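Local coordinates for protein endosialidase (Enterobacteria phage phi92, PDB 4HIZ) that cleaves internal alpha-2,8 and alpha-2,9 linkages of sialic acid polymers, probably serving the phage by degrading the polysialic acid capsule of its bacterial host, at residues Ser179-Pro183 with Thr264-Ser269; Tyr184-Pro188 with Leu205-Leu210; Lys211-Ala215 with Asp268-Glu272. One frame throughout, in Å; residues are numbered along the deposited sequence. Where two conformers were deposited one is given.

Contact 1 (Ser179-Pro183 with Thr264-Ser269)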
# COMPACT_ATOMS: atom_id res chain seq x y z
N SER A 179 16.56 -28.53 1.71
CA SER A 179 15.69 -28.81 0.56
C SER A 179 14.27 -29.08 0.96
O SER A 179 14.00 -29.50 2.07
CB SER A 179 16.21 -29.96 -0.32
OG SER A 179 15.92 -31.22 0.25
N ARG A 180 13.37 -28.78 0.03
CA ARG A 180 11.92 -29.07 0.17
C ARG A 180 11.44 -29.47 -1.19
O ARG A 180 12.02 -29.09 -2.19
CB ARG A 180 11.14 -27.78 0.56
CG ARG A 180 10.90 -27.62 2.05
CD ARG A 180 10.17 -26.30 2.31
NE ARG A 180 9.71 -26.22 3.70
CZ ARG A 180 9.22 -25.09 4.23
NH1 ARG A 180 9.11 -23.99 3.47
NH2 ARG A 180 8.79 -25.08 5.49
N PRO A 181 10.32 -30.20 -1.24
CA PRO A 181 9.70 -30.42 -2.56
C PRO A 181 9.18 -29.07 -3.07
O PRO A 181 8.68 -28.28 -2.26
CB PRO A 181 8.52 -31.34 -2.23
CG PRO A 181 8.15 -31.04 -0.80
CD PRO A 181 9.49 -30.72 -0.13
N MET A 182 9.30 -28.79 -4.36
CA MET A 182 8.76 -27.55 -4.89
C MET A 182 7.24 -27.53 -4.75
O MET A 182 6.61 -28.58 -4.72
CB MET A 182 9.10 -27.42 -6.39
CG MET A 182 10.55 -27.07 -6.66
SD MET A 182 11.06 -25.48 -5.91
CE MET A 182 10.23 -24.30 -7.00
N PRO A 183 6.63 -26.34 -4.70
CA PRO A 183 5.18 -26.28 -4.82
C PRO A 183 4.80 -26.64 -6.25
O PRO A 183 5.26 -25.99 -7.19
CB PRO A 183 4.86 -24.79 -4.52
CG PRO A 183 6.15 -24.07 -4.69
CD PRO A 183 7.27 -25.00 -4.60
N THR A 264 1.77 -30.73 -4.08
CA THR A 264 2.60 -30.73 -2.91
C THR A 264 2.12 -29.61 -1.97
O THR A 264 1.36 -28.71 -2.38
CB THR A 264 4.05 -30.45 -3.25
OG1 THR A 264 4.13 -29.19 -3.91
CG2 THR A 264 4.59 -31.56 -4.18
N ARG A 265 2.58 -29.67 -0.73
CA ARG A 265 2.38 -28.60 0.25
C ARG A 265 3.75 -28.16 0.72
O ARG A 265 4.26 -28.60 1.76
CB ARG A 265 1.53 -29.10 1.43
CG ARG A 265 0.10 -29.52 0.99
CD ARG A 265 -0.78 -29.78 2.21
NE ARG A 265 -0.55 -31.12 2.78
CZ ARG A 265 -0.38 -31.38 4.07
NH1 ARG A 265 -0.34 -30.39 4.96
NH2 ARG A 265 -0.23 -32.64 4.46
N PHE A 266 4.38 -27.29 -0.08
CA PHE A 266 5.73 -26.81 0.17
C PHE A 266 5.87 -26.24 1.59
O PHE A 266 6.83 -26.53 2.31
CB PHE A 266 6.04 -25.71 -0.87
CG PHE A 266 7.33 -24.93 -0.61
CD1 PHE A 266 8.53 -25.40 -1.08
CD2 PHE A 266 7.31 -23.69 0.05
CE1 PHE A 266 9.73 -24.67 -0.89
CE2 PHE A 266 8.49 -22.96 0.26
CZ PHE A 266 9.70 -23.43 -0.22
N TRP A 267 4.92 -25.41 1.98
CA TRP A 267 5.01 -24.70 3.25
C TRP A 267 4.71 -25.55 4.46
O TRP A 267 5.00 -25.12 5.58
CB TRP A 267 4.07 -23.46 3.23
CG TRP A 267 4.49 -22.41 2.20
CD1 TRP A 267 5.40 -21.40 2.38
CD2 TRP A 267 4.07 -22.32 0.82
NE1 TRP A 267 5.54 -20.67 1.21
CE2 TRP A 267 4.73 -21.21 0.25
CE3 TRP A 267 3.19 -23.07 0.03
CZ2 TRP A 267 4.53 -20.82 -1.08
CZ3 TRP A 267 2.97 -22.67 -1.30
CH2 TRP A 267 3.65 -21.55 -1.84
N ASP A 268 4.14 -26.74 4.24
CA ASP A 268 3.91 -27.70 5.32
C ASP A 268 4.95 -28.81 5.37
O ASP A 268 4.89 -29.69 6.23
CB ASP A 268 2.51 -28.34 5.18
CG ASP A 268 1.39 -27.33 5.36
OD1 ASP A 268 1.59 -26.30 6.06
OD2 ASP A 268 0.31 -27.57 4.82
N SER A 269 5.89 -28.81 4.44
CA SER A 269 6.89 -29.90 4.41
C SER A 269 8.11 -29.51 5.22
O SER A 269 8.64 -28.45 5.03
CB SER A 269 7.31 -30.19 2.96
OG SER A 269 6.22 -30.67 2.18
O HOH W 1 6.70 -23.10 6.35
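R180 and F266 show how one long polar side chain can serve a packed interior and a wet margin at once. The arginine runs extended from CG to NE across the phenyl ring at about a right angle. Its CD lies over the ring face, 3.8 Å from the F266 centroid, and CZ follows in a cation-pi contact at 4.8 Å, although the guanidinium stands 75° away from the ring plane. F266 reaches this place because CG is anti to the backbone N (chi1 171°), which brings the ring under R180 CD, beside P183 and next to the carbonyl of P181. P183 lies alongside it, CD 3.8 Å from F266 CD1, while P181 O sits in plane at the ring edge, only 3.1 Å from CD1. That carbonyl is buried and has no polar partner. Elsewhere on the packed side, T264 OG1 donates to a lone pair of M182 O over 2.7 Å and also meets the backbone N of Y184. W267 only grazes P183, but its ring is covered by H510 and W497 of the second subunit, and NE1 binds E130.

The other side is looser. R180 NE gives a bent bond to S269 O (2.8 Å, 140° at the hydrogen), received nearly along the C=O axis but tilted from the guanidinium plane. NH2 turns to a water that also binds W267 O, so part of the grip is indirect; W271 makes a further cation-pi contact with R180. Beyond, R265 and exposed D268 form a salt bridge within their own turn, and R265 O takes D268 N and S269 OG from opposite faces. At the end of strand 172-181 the chain leaves a four-stranded antiparallel blade, beside the turn that brings it back, as at the neck of a domain inserted into a beta-propeller.

Contact 2 (Tyr184-Pro188 with Leu205-Leu210); sequences YYRRP and LKKHGL. With EDO (1,2-ethanediol), chain K.
The R186 guanidinium meets the 205-210 loop at its edge, with K206 O and K207 O near its plane. The Y184 ring likewise meets H208 O at its edge, whereas the H208 ring carries over one face a 1,2-ethanediol, probably from the crystallisation liquor, and meets F241 edge-to-face. All belong to the antiparallel sheet domain inserted in the catalytic propeller, where strand 185-186 is an edge strand within this chain and the loop follows strand 200-204. R186 grips K206 end-on: NH1 (2.9 Å) and NH2 (3.1 Å) both bond to K206 O, within 9° of the guanidinium plane. A weak bond from NH2 to K207 O at 3.4 Å adds a third hold, and the bend at chi2 (-80°) carries the guanidinium past L205, whose CG lies near NH1. Y184 OH donates to a lone pair of H208 O over 2.7 Å, with L205 CD2 beside the hydroxyl. H208 is fixed in rotation by its two nitrogens: ND1 accepts from L210 N, while NE2 is hydrogen-bonded to N237 O, consistent with a neutral ring protonated at NE2. Apolar contact closes the far end, where P188 CG rests 3.6 Å from L205 CD1.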
# COMPACT_ATOMS: atom_id res chain seq x y z
N TYR A 184 4.00 -27.69 -6.44
CA TYR A 184 3.64 -28.08 -7.80
C TYR A 184 2.33 -28.80 -7.81
O TYR A 184 1.85 -29.27 -6.75
CB TYR A 184 4.76 -28.90 -8.51
CG TYR A 184 5.03 -30.34 -8.04
CD1 TYR A 184 4.11 -31.36 -8.30
CD2 TYR A 184 6.23 -30.67 -7.41
CE1 TYR A 184 4.37 -32.66 -7.93
CE2 TYR A 184 6.51 -31.99 -7.04
CZ TYR A 184 5.55 -32.96 -7.29
OH TYR A 184 5.78 -34.30 -6.94
N TYR A 185 1.74 -28.87 -9.00
CA TYR A 185 0.43 -29.49 -9.22
C TYR A 185 0.57 -30.51 -10.35
O TYR A 185 1.32 -30.29 -11.32
CB TYR A 185 -0.54 -28.37 -9.68
CG TYR A 185 -1.80 -28.90 -10.28
CD1 TYR A 185 -2.76 -29.52 -9.49
CD2 TYR A 185 -2.04 -28.79 -11.66
CE1 TYR A 185 -3.94 -30.02 -10.06
CE2 TYR A 185 -3.22 -29.32 -12.23
CZ TYR A 185 -4.16 -29.91 -11.43
OH TYR A 185 -5.32 -30.41 -12.00
N ARG A 186 -0.12 -31.64 -10.24
CA ARG A 186 -0.17 -32.62 -11.33
C ARG A 186 -1.60 -33.08 -11.49
O ARG A 186 -2.37 -33.12 -10.50
CB ARG A 186 0.65 -33.88 -10.96
CG ARG A 186 2.08 -33.61 -10.61
CD ARG A 186 2.94 -33.43 -11.86
NE ARG A 186 4.37 -33.44 -11.49
CZ ARG A 186 5.14 -34.54 -11.39
NH1 ARG A 186 4.68 -35.76 -11.68
NH2 ARG A 186 6.43 -34.42 -11.01
N ARG A 187 -1.97 -33.46 -12.72
CA ARG A 187 -3.27 -34.06 -13.00
C ARG A 187 -3.06 -35.42 -13.67
O ARG A 187 -3.12 -35.54 -14.89
CB ARG A 187 -4.04 -33.13 -13.92
CG ARG A 187 -5.50 -33.53 -14.09
CD ARG A 187 -6.17 -32.58 -14.98
NE ARG A 187 -7.50 -33.06 -15.37
CZ ARG A 187 -7.82 -33.48 -16.59
NH1 ARG A 187 -9.05 -33.89 -16.84
NH2 ARG A 187 -6.94 -33.47 -17.58
N PRO A 188 -2.78 -36.46 -12.86
CA PRO A 188 -2.42 -37.76 -13.42
C PRO A 188 -3.64 -38.59 -13.73
O PRO A 188 -4.75 -38.24 -13.32
CB PRO A 188 -1.60 -38.43 -12.29
CG PRO A 188 -1.47 -37.36 -11.19
CD PRO A 188 -2.63 -36.45 -11.40
N LEU A 205 3.78 -41.53 -9.48
CA LEU A 205 3.79 -40.15 -9.93
C LEU A 205 5.22 -39.88 -10.41
O LEU A 205 6.17 -39.86 -9.62
CB LEU A 205 3.42 -39.25 -8.75
CG LEU A 205 3.15 -37.78 -9.02
CD1 LEU A 205 1.82 -37.65 -9.78
CD2 LEU A 205 3.08 -37.02 -7.70
N LYS A 206 5.39 -39.68 -11.72
CA LYS A 206 6.73 -39.65 -12.29
C LYS A 206 7.58 -38.50 -11.76
O LYS A 206 7.13 -37.38 -11.66
CB LYS A 206 6.68 -39.64 -13.82
CG LYS A 206 6.18 -40.98 -14.41
CD LYS A 206 6.55 -41.12 -15.89
CE LYS A 206 5.89 -42.33 -16.54
NZ LYS A 206 6.47 -43.64 -16.10
N LYS A 207 8.81 -38.83 -11.37
CA LYS A 207 9.80 -37.86 -10.91
C LYS A 207 9.23 -36.94 -9.83
O LYS A 207 9.34 -35.72 -9.89
CB LYS A 207 10.38 -37.07 -12.10
CG LYS A 207 10.97 -37.97 -13.19
CD LYS A 207 11.82 -39.12 -12.61
CE LYS A 207 12.30 -40.09 -13.70
NZ LYS A 207 11.21 -40.97 -14.23
N HIS A 208 8.63 -37.55 -8.82
CA HIS A 208 7.90 -36.77 -7.81
C HIS A 208 8.80 -35.89 -6.92
O HIS A 208 8.37 -34.85 -6.40
CB HIS A 208 7.01 -37.70 -6.98
CG HIS A 208 7.75 -38.84 -6.36
ND1 HIS A 208 8.53 -38.69 -5.23
CD2 HIS A 208 7.83 -40.16 -6.70
CE1 HIS A 208 9.07 -39.86 -4.91
NE2 HIS A 208 8.66 -40.76 -5.79
N GLY A 209 10.05 -36.32 -6.72
CA GLY A 209 10.99 -35.55 -5.91
C GLY A 209 10.65 -35.51 -4.44
O GLY A 209 11.23 -34.73 -3.70
N LEU A 210 9.73 -36.35 -3.99
CA LEU A 210 9.32 -36.33 -2.58
C LEU A 210 10.24 -37.18 -1.68
O LEU A 210 10.87 -38.14 -2.15
CB LEU A 210 7.87 -36.83 -2.43
CG LEU A 210 6.85 -36.11 -3.32
CD1 LEU A 210 5.50 -36.86 -3.35
CD2 LEU A 210 6.66 -34.71 -2.80
C1 EDO K . 13.53 -39.20 -6.29
O1 EDO K . 14.06 -39.87 -7.44
C2 EDO K . 12.01 -39.26 -6.28
O2 EDO K . 11.42 -38.73 -7.48

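Contact 3 (Lys211-Ala215 with Asp268-Glu272)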
# COMPACT_ATOMS: atom_id res chain seq x y z
N LYS A 211 10.27 -36.83 -0.41
CA LYS A 211 10.96 -37.59 0.62
C LYS A 211 9.98 -37.94 1.71
O LYS A 211 8.90 -37.33 1.82
CB LYS A 211 12.11 -36.77 1.21
CG LYS A 211 13.26 -36.55 0.22
CD LYS A 211 14.31 -35.61 0.78
CE LYS A 211 15.57 -35.63 -0.11
NZ LYS A 211 16.59 -36.68 0.31
N VAL A 212 10.31 -38.96 2.50
CA VAL A 212 9.48 -39.30 3.64
C VAL A 212 9.23 -38.07 4.54
O VAL A 212 10.17 -37.32 4.87
CB VAL A 212 10.16 -40.40 4.48
CG1 VAL A 212 9.38 -40.65 5.76
CG2 VAL A 212 10.27 -41.68 3.65
N GLY A 213 7.97 -37.88 4.91
CA GLY A 213 7.58 -36.77 5.75
C GLY A 213 7.09 -35.58 4.96
O GLY A 213 6.48 -34.66 5.54
N ASP A 214 7.33 -35.57 3.64
CA ASP A 214 6.84 -34.42 2.82
C ASP A 214 5.32 -34.39 2.80
O ASP A 214 4.65 -35.43 2.88
CB ASP A 214 7.44 -34.44 1.41
CG ASP A 214 8.88 -33.97 1.39
OD1 ASP A 214 9.33 -33.38 2.40
OD2 ASP A 214 9.56 -34.16 0.35
N ALA A 215 4.77 -33.19 2.72
CA ALA A 215 3.34 -32.94 2.83
C ALA A 215 2.72 -32.82 1.45
O ALA A 215 3.26 -32.09 0.60
CB ALA A 215 3.13 -31.63 3.59
N ASP A 268 4.14 -26.74 4.24
CA ASP A 268 3.91 -27.70 5.32
C ASP A 268 4.95 -28.81 5.37
O ASP A 268 4.89 -29.69 6.23
CB ASP A 268 2.51 -28.34 5.18
CG ASP A 268 1.39 -27.33 5.36
OD1 ASP A 268 1.59 -26.30 6.06
OD2 ASP A 268 0.31 -27.57 4.82
N SER A 269 5.89 -28.81 4.44
CA SER A 269 6.89 -29.90 4.41
C SER A 269 8.11 -29.51 5.22
O SER A 269 8.64 -28.45 5.03
CB SER A 269 7.31 -30.19 2.96
OG SER A 269 6.22 -30.67 2.18
N PRO A 270 8.57 -30.36 6.13
CA PRO A 270 9.81 -30.00 6.84
C PRO A 270 10.98 -29.82 5.88
O PRO A 270 11.06 -30.53 4.87
CB PRO A 270 10.08 -31.20 7.76
CG PRO A 270 9.15 -32.26 7.33
CD PRO A 270 7.97 -31.61 6.64
N TRP A 271 11.88 -28.89 6.19
CA TRP A 271 13.10 -28.79 5.40
C TRP A 271 13.97 -30.01 5.71
O TRP A 271 14.11 -30.38 6.86
CB TRP A 271 13.86 -27.54 5.80
CG TRP A 271 13.25 -26.22 5.39
CD1 TRP A 271 12.55 -25.36 6.18
CD2 TRP A 271 13.39 -25.58 4.11
NE1 TRP A 271 12.21 -24.21 5.46
CE2 TRP A 271 12.75 -24.32 4.20
CE3 TRP A 271 14.03 -25.93 2.91
CZ2 TRP A 271 12.69 -23.43 3.12
CZ3 TRP A 271 13.99 -25.05 1.85
CH2 TRP A 271 13.32 -23.80 1.96
N GLU A 272 14.53 -30.60 4.68
CA GLU A 272 15.65 -31.53 4.90
C GLU A 272 16.87 -30.66 5.07
O GLU A 272 17.13 -29.82 4.22
CB GLU A 272 15.83 -32.41 3.68
CG GLU A 272 17.07 -33.30 3.82
CD GLU A 272 17.49 -33.89 2.49
OE1 GLU A 272 17.76 -33.12 1.51
OE2 GLU A 272 17.51 -35.13 2.41
O HOH W 2 11.66 -32.10 2.59
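K211 and E272 close one end of this contact with a salt bridge, and A215 and S269 close the other with a nearly straight bond. The setting is a type II beta turn, K211 to D214, in the domain inserted in the propeller, laid against the segment by which the chain rejoins strand 272-275. K211 NZ lies 2.8 Å from E272 OE2, on the syn side but 31° out of the carboxylate plane. The two side chains cross at about a right angle, the lysine bent at chi4 to bring NZ in. At the opposite end A215 N donates to S269 OG over 3.0 Å (168° at the hydrogen), the same hydroxyl that donates to R265 O, linking two backbones. Packing fills in around these bonds: A215 CB touches D268 CB at 3.7 Å, and G213 O lies 3.6 Å from P270 CD.

A second shell holds the ends in place. Y328 offers its carbonyl and its ring to the K211 ammonium, while E272 OE1 accepts from S179 OG, so both partners of the salt bridge are steadied from outside. The turn is closed by D214 N to K211 O, with G213 supplying the positive phi of its third position. D214 OD2 reaches back to take K211 N at 2.9 Å, from above its carboxylate plane, and also pairs with R157, which would favour its charged form. The other oxygen, D214 OD1, instead meets the partner segment through one water, 2.7 Å from OD1 and 2.8 Å from P270 O.

Read together, the three contacts lie at the junction between a propeller blade and the domain inserted in it. Contacts 1 and 3 have centres only about 7 Å apart and share D268 and S269; R265 N to A215 O (2.8 Å) and S179 N to E272 O (2.9 Å) join them. Contact 2 lies farther out, its centre about 12 Å from that of contact 1, which it touches where P181 CB packs 3.9 Å from L210 CD2. Contacts 2 and 3, centres about 15 Å apart, meet only by adjoining in sequence, L210 to K211. The nearest atoms of the E272 side chain and a bound glucose are about 8 Å apart, and W178 and I273, which line a glycan pocket, immediately adjoin S179 and E272.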